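Octaprenyl-diphosphate synthase (Bacteroides thetaiotaomicron, PDB 3RMG) probably acts as a magnesium-dependent prenyltransferase of the FPP/GGPP synthase family, building isoprenoid diphosphates. Local coordinates at residues I216-D221 with G230-E235; T239-Y244 with G282-A287. One frame throughout, in Å; residues are numbered along the deposited sequence.

Contact 1: residues I216-D221 with G230-E235; sequences IFDYFD and GNDMLE
Asp-218 meets the start of the short helix 231-234 with both its backbone carbonyl and its carboxylate. By sequence it is the last aspartate of the second DDxxD motif of the all-helical isoprenoid synthase fold, a motif that in relatives serves magnesium-diphosphate binding. Asp-218 O takes the N-H of Gly-230 at 2.9 Å, while the carboxylate meets the amides of the two residues that follow. OD1 accepts from Asp-232 N at 2.8 Å; the donor stands above the carboxylate plane, 39° out of it. OD2 receives a weaker, strongly bent bond from Asn-231 N at 3.0 Å. Thus two successive amides at the helix start face one carboxylate, which a side chain as short as aspartate can deliver because its CG lies anti to the backbone N (chi1 -161°). Gly-230, at the N-cap position, has no side chain of its own for a capping bond, so Asp-218 meets two of the first amides from outside the helix; the positive phi of Gly-230 suits glycine.

The carboxylate of Asp-232 lies beside this grip, its OD2 3.6 Å from Asp-218 OD1, so two acidic groups sit close together there. One shell further out, a type I turn from Phe-217 to Phe-220 holds Asp-218, and Tyr-219 N bonds back to Ile-216 O. Lys-279 makes a cation-pi contact with the Phe-220 ring. Beside the polar contacts Met-233, a slim unbranched chain, runs out extended between Ile-271 and Ile-275 of helix 268-280 and Tyr-219, bringing its CE to 4.4 Å from Tyr-219 CE1.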
loop_
_atom_site.group_PDB
_atom_site.type_symbol
_atom_site.label_atom_id
_atom_site.label_comp_id
_atom_site.label_asym_id
_atom_site.label_seq_id
_atom_site.Cartn_x
_atom_site.Cartn_y
_atom_site.Cartn_z
ATOM N N ILE A 216 -20.077 -21.001 -5.184
ATOM C CA ILE A 216 -21.334 -21.628 -5.549
ATOM C C ILE A 216 -22.375 -20.589 -5.977
ATOM O O ILE A 216 -23.043 -20.748 -6.993
ATOM C CB ILE A 216 -21.876 -22.472 -4.396
ATOM C CG1 ILE A 216 -21.132 -23.811 -4.334
ATOM C CG2 ILE A 216 -23.377 -22.687 -4.553
ATOM C CD1 ILE A 216 -21.301 -24.553 -3.024
ATOM N N PHE A 217 -22.498 -19.517 -5.206
ATOM C CA PHE A 217 -23.421 -18.441 -5.552
ATOM C C PHE A 217 -23.323 -18.029 -7.016
ATOM O O PHE A 217 -24.332 -17.709 -7.637
ATOM C CB PHE A 217 -23.191 -17.214 -4.668
ATOM C CG PHE A 217 -23.583 -17.418 -3.235
ATOM C CD1 PHE A 217 -22.995 -16.666 -2.229
ATOM C CD2 PHE A 217 -24.533 -18.370 -2.893
ATOM C CE1 PHE A 217 -23.352 -16.848 -0.907
ATOM C CE2 PHE A 217 -24.895 -18.561 -1.573
ATOM C CZ PHE A 217 -24.303 -17.795 -0.577
ATOM N N ASP A 218 -22.115 -18.030 -7.568
ATOM C CA ASP A 218 -21.913 -17.572 -8.944
ATOM C C ASP A 218 -22.665 -18.408 -9.987
ATOM O O ASP A 218 -22.934 -17.948 -11.094
ATOM C CB ASP A 218 -20.432 -17.553 -9.283
ATOM C CG ASP A 218 -20.128 -16.679 -10.470
ATOM O OD1 ASP A 218 -19.465 -17.163 -11.411
ATOM O OD2 ASP A 218 -20.559 -15.507 -10.463
ATOM N N TYR A 219 -22.998 -19.641 -9.630
ATOM C CA TYR A 219 -23.750 -20.517 -10.520
ATOM C C TYR A 219 -25.266 -20.253 -10.446
ATOM O O TYR A 219 -26.065 -21.111 -10.825
ATOM C CB TYR A 219 -23.449 -21.982 -10.182
ATOM C CG TYR A 219 -21.998 -22.379 -10.375
ATOM C CD1 TYR A 219 -21.632 -23.263 -11.378
ATOM C CD2 TYR A 219 -20.996 -21.870 -9.556
ATOM C CE1 TYR A 219 -20.314 -23.635 -11.563
ATOM C CE2 TYR A 219 -19.670 -22.231 -9.738
ATOM C CZ TYR A 219 -19.334 -23.116 -10.746
ATOM O OH TYR A 219 -18.021 -23.500 -10.945
ATOM N N PHE A 220 -25.652 -19.071 -9.960
ATOM C CA PHE A 220 -27.068 -18.724 -9.761
ATOM C C PHE A 220 -27.353 -17.234 -9.967
ATOM O O PHE A 220 -26.487 -16.384 -9.754
ATOM C CB PHE A 220 -27.543 -19.145 -8.370
ATOM C CG PHE A 220 -27.496 -20.626 -8.134
ATOM C CD1 PHE A 220 -28.635 -21.395 -8.257
ATOM C CD2 PHE A 220 -26.313 -21.249 -7.784
ATOM C CE1 PHE A 220 -28.597 -22.759 -8.036
ATOM C CE2 PHE A 220 -26.267 -22.610 -7.561
ATOM C CZ PHE A 220 -27.408 -23.367 -7.688
ATOM N N ASP A 221 -28.585 -16.928 -10.362
ATOM C CA ASP A 221 -28.961 -15.573 -10.773
ATOM C C ASP A 221 -29.040 -14.554 -9.638
ATOM O O ASP A 221 -28.336 -13.543 -9.657
ATOM C CB ASP A 221 -30.293 -15.609 -11.519
ATOM C CG ASP A 221 -30.256 -16.526 -12.720
ATOM O OD1 ASP A 221 -31.184 -17.352 -12.856
ATOM O OD2 ASP A 221 -29.296 -16.425 -13.523
ATOM N N GLY A 230 -22.600 -16.384 -13.480
ATOM C CA GLY A 230 -21.478 -17.018 -14.171
ATOM C C GLY A 230 -20.266 -16.109 -14.256
ATOM O O GLY A 230 -19.356 -16.333 -15.055
ATOM N N ASN A 231 -20.247 -15.085 -13.416
ATOM C CA ASN A 231 -19.210 -14.066 -13.477
ATOM C C ASN A 231 -17.774 -14.577 -13.383
ATOM O O ASN A 231 -16.926 -14.189 -14.183
ATOM C CB ASN A 231 -19.448 -13.006 -12.407
ATOM C CG ASN A 231 -18.630 -11.769 -12.642
ATOM O OD1 ASN A 231 -18.935 -10.702 -12.122
ATOM N ND2 ASN A 231 -17.584 -11.900 -13.446
ATOM N N ASP A 232 -17.492 -15.428 -12.399
ATOM C CA ASP A 232 -16.129 -15.931 -12.191
ATOM C C ASP A 232 -15.546 -16.523 -13.473
ATOM O O ASP A 232 -14.333 -16.455 -13.699
ATOM C CB ASP A 232 -16.083 -16.993 -11.078
ATOM C CG ASP A 232 -16.340 -16.420 -9.689
ATOM O OD1 ASP A 232 -15.967 -15.256 -9.428
ATOM O OD2 ASP A 232 -16.911 -17.152 -8.855
ATOM N N MET A 233 -16.406 -17.124 -14.295
ATOM C CA MET A 233 -15.975 -17.683 -15.580
ATOM C C MET A 233 -15.582 -16.575 -16.565
ATOM O O MET A 233 -14.540 -16.654 -17.213
ATOM C CB MET A 233 -17.052 -18.599 -16.182
ATOM C CG MET A 233 -17.194 -19.955 -15.488
ATOM S SD MET A 233 -18.291 -21.083 -16.368
ATOM C CE MET A 233 -18.335 -22.520 -15.309
ATOM N N LEU A 234 -16.416 -15.542 -16.663
ATOM C CA LEU A 234 -16.124 -14.391 -17.509
ATOM C C LEU A 234 -14.752 -13.823 -17.185
ATOM O O LEU A 234 -14.100 -13.210 -18.034
ATOM C CB LEU A 234 -17.173 -13.300 -17.303
ATOM C CG LEU A 234 -18.550 -13.537 -17.920
ATOM C CD1 LEU A 234 -19.533 -12.459 -17.471
ATOM C CD2 LEU A 234 -18.436 -13.574 -19.435
ATOM N N GLU A 235 -14.322 -14.024 -15.946
ATOM C CA GLU A 235 -13.056 -13.476 -15.497
ATOM C C GLU A 235 -11.934 -14.492 -15.636
ATOM O O GLU A 235 -10.770 -14.163 -15.449
ATOM C CB GLU A 235 -13.179 -12.973 -14.064
ATOM C CG GLU A 235 -14.459 -12.199 -13.834
ATOM C CD GLU A 235 -14.235 -10.950 -13.013
ATOM O OE1 GLU A 235 -13.173 -10.315 -13.182
ATOM O OE2 GLU A 235 -15.122 -10.598 -12.206
#

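Contact 2: residues T239-Y244 with G282-A287; sequences TLPALY and GGIEYA
The N-terminal turns of helices 240-249 and 283-302 cross here in the all-helical prenyltransferase fold, their short axes 7.8 Å apart at 120°, with two tyrosines stacked between them. Tyr-244 and Tyr-286 both hold CG anti to the backbone N, which swings each ring across to the other helix. They form an offset stack, centroids 4.1 Å apart and planes 14° from parallel, with Tyr-244 CD1 over the centre of the Tyr-286 ring. Tyr-286 CB adds a CH-pi contact over the same face of Tyr-244. An alanine in place of Tyr-244 would strip one face of Tyr-286 of its partner and would probably leave that ring freer to turn.

Where the backbones come nearest, glycine suits the place of Gly-283, since a CB would probably come against Pro-241 O. Instead Pro-241 CA makes a C-H...O contact with Gly-283 O at 3.3 Å. Gly-282, with positive phi, is the C-prime residue of the Schellman motif ending helix 268-280. Further in, small Ala-287 receives Pro-241 CG at 4.0 Å from its CB, and branched Leu-240 sets its CG 3.9 Å from Tyr-286 CE2. Helix 163-172 backs Leu-240 and Leu-243 through Tyr-166, and helix 268-280 touches Pro-241 and Ala-242 through Thr-278.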
loop_
_atom_site.group_PDB
_atom_site.type_symbol
_atom_site.label_atom_id
_atom_site.label_comp_id
_atom_site.label_asym_id
_atom_site.label_seq_id
_atom_site.Cartn_x
_atom_site.Cartn_y
_atom_site.Cartn_z
ATOM N N THR A 239 -14.293 -22.797 -10.760
ATOM C CA THR A 239 -14.356 -23.066 -9.332
ATOM C C THR A 239 -14.787 -24.499 -9.047
ATOM O O THR A 239 -15.133 -25.248 -9.953
ATOM C CB THR A 239 -15.292 -22.076 -8.602
ATOM O OG1 THR A 239 -16.645 -22.290 -9.021
ATOM C CG2 THR A 239 -14.886 -20.624 -8.880
ATOM N N LEU A 240 -14.774 -24.871 -7.773
ATOM C CA LEU A 240 -14.892 -26.270 -7.389
ATOM C C LEU A 240 -15.959 -27.047 -8.155
ATOM O O LEU A 240 -15.697 -28.145 -8.638
ATOM C CB LEU A 240 -15.126 -26.415 -5.879
ATOM C CG LEU A 240 -14.873 -27.835 -5.372
ATOM C CD1 LEU A 240 -13.447 -28.252 -5.714
ATOM C CD2 LEU A 240 -15.145 -27.971 -3.875
ATOM N N PRO A 241 -17.177 -26.497 -8.242
ATOM C CA PRO A 241 -18.266 -27.266 -8.858
ATOM C C PRO A 241 -17.931 -27.676 -10.303
ATOM O O PRO A 241 -18.018 -28.855 -10.656
ATOM C CB PRO A 241 -19.450 -26.288 -8.825
ATOM C CG PRO A 241 -19.085 -25.259 -7.779
ATOM C CD PRO A 241 -17.592 -25.141 -7.847
ATOM N N ALA A 242 -17.544 -26.702 -11.121
ATOM C CA ALA A 242 -17.134 -26.974 -12.489
ATOM C C ALA A 242 -16.030 -28.021 -12.492
ATOM O O ALA A 242 -16.180 -29.097 -13.074
ATOM C CB ALA A 242 -16.666 -25.684 -13.178
ATOM N N LEU A 243 -14.919 -27.703 -11.836
ATOM C CA LEU A 243 -13.790 -28.615 -11.761
ATOM C C LEU A 243 -14.271 -30.022 -11.487
ATOM O O LEU A 243 -13.787 -30.978 -12.078
ATOM C CB LEU A 243 -12.812 -28.179 -10.676
ATOM C CG LEU A 243 -12.135 -26.826 -10.900
ATOM C CD1 LEU A 243 -11.294 -26.443 -9.692
ATOM C CD2 LEU A 243 -11.291 -26.834 -12.184
ATOM N N TYR A 244 -15.233 -30.159 -10.591
ATOM C CA TYR A 244 -15.715 -31.480 -10.239
ATOM C C TYR A 244 -16.382 -32.199 -11.410
ATOM O O TYR A 244 -16.160 -33.392 -11.630
ATOM C CB TYR A 244 -16.712 -31.396 -9.103
ATOM C CG TYR A 244 -17.361 -32.724 -8.835
ATOM C CD1 TYR A 244 -16.641 -33.767 -8.261
ATOM C CD2 TYR A 244 -18.689 -32.941 -9.162
ATOM C CE1 TYR A 244 -17.238 -34.990 -8.015
ATOM C CE2 TYR A 244 -19.294 -34.153 -8.920
ATOM C CZ TYR A 244 -18.570 -35.173 -8.354
ATOM O OH TYR A 244 -19.194 -36.375 -8.123
ATOM N N GLY A 282 -23.693 -32.726 -10.982
ATOM C CA GLY A 282 -23.396 -32.834 -9.549
ATOM C C GLY A 282 -22.259 -31.968 -9.017
ATOM O O GLY A 282 -21.654 -32.292 -7.993
ATOM N N GLY A 283 -21.967 -30.870 -9.708
ATOM C CA GLY A 283 -20.923 -29.952 -9.282
ATOM C C GLY A 283 -21.257 -29.279 -7.961
ATOM O O GLY A 283 -20.396 -29.119 -7.093
ATOM N N ILE A 284 -22.516 -28.887 -7.802
ATOM C CA ILE A 284 -22.943 -28.221 -6.581
ATOM C C ILE A 284 -22.959 -29.180 -5.388
ATOM O O ILE A 284 -22.303 -28.930 -4.383
ATOM C CB ILE A 284 -24.327 -27.581 -6.739
ATOM C CG1 ILE A 284 -24.373 -26.712 -7.999
ATOM C CG2 ILE A 284 -24.678 -26.768 -5.501
ATOM C CD1 ILE A 284 -23.348 -25.604 -8.022
ATOM N N GLU A 285 -23.704 -30.274 -5.503
ATOM C CA GLU A 285 -23.800 -31.242 -4.417
ATOM C C GLU A 285 -22.418 -31.578 -3.874
ATOM O O GLU A 285 -22.251 -31.828 -2.682
ATOM C CB GLU A 285 -24.504 -32.522 -4.884
ATOM C CG GLU A 285 -25.939 -32.316 -5.372
ATOM C CD GLU A 285 -26.014 -31.531 -6.679
ATOM O OE1 GLU A 285 -25.185 -31.782 -7.584
ATOM O OE2 GLU A 285 -26.906 -30.666 -6.804
ATOM N N TYR A 286 -21.427 -31.575 -4.753
ATOM C CA TYR A 286 -20.074 -31.930 -4.359
ATOM C C TYR A 286 -19.341 -30.791 -3.651
ATOM O O TYR A 286 -18.547 -31.024 -2.737
ATOM C CB TYR A 286 -19.274 -32.364 -5.571
ATOM C CG TYR A 286 -17.801 -32.536 -5.285
ATOM C CD1 TYR A 286 -17.326 -33.655 -4.596
ATOM C CD2 TYR A 286 -16.881 -31.578 -5.701
ATOM C CE1 TYR A 286 -15.963 -33.813 -4.337
ATOM C CE2 TYR A 286 -15.522 -31.727 -5.449
ATOM C CZ TYR A 286 -15.073 -32.844 -4.770
ATOM O OH TYR A 286 -13.722 -32.983 -4.540
ATOM N N ALA A 287 -19.596 -29.564 -4.095
ATOM C CA ALA A 287 -19.004 -28.398 -3.479
ATOM C C ALA A 287 -19.572 -28.277 -2.065
ATOM O O ALA A 287 -18.827 -28.051 -1.107
ATOM C CB ALA A 287 -19.303 -27.160 -4.300
#

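Both contacts are partly buried and lie on the same side of the chain's centre, their own centres about 12 Å apart. Their chemistry differs: contact 1 is polar, residues 216-221 gripping backbone amides beside a second aspartate, whereas contact 2 is ring stacking and apolar packing between two helix starts. Helices 231-234 and 240-249 follow each other in the chain, and the contacts are in series, contact 1 closing before contact 2 opens. Tyr-219 ties them: its OH lies 2.7 Å from Thr-239 OG1 and 3.2 Å from Ala-242 N, both probable hydrogen bonds. Packing adds a second join, with Ile-216 CD1 3.5 Å from Ala-287 CB.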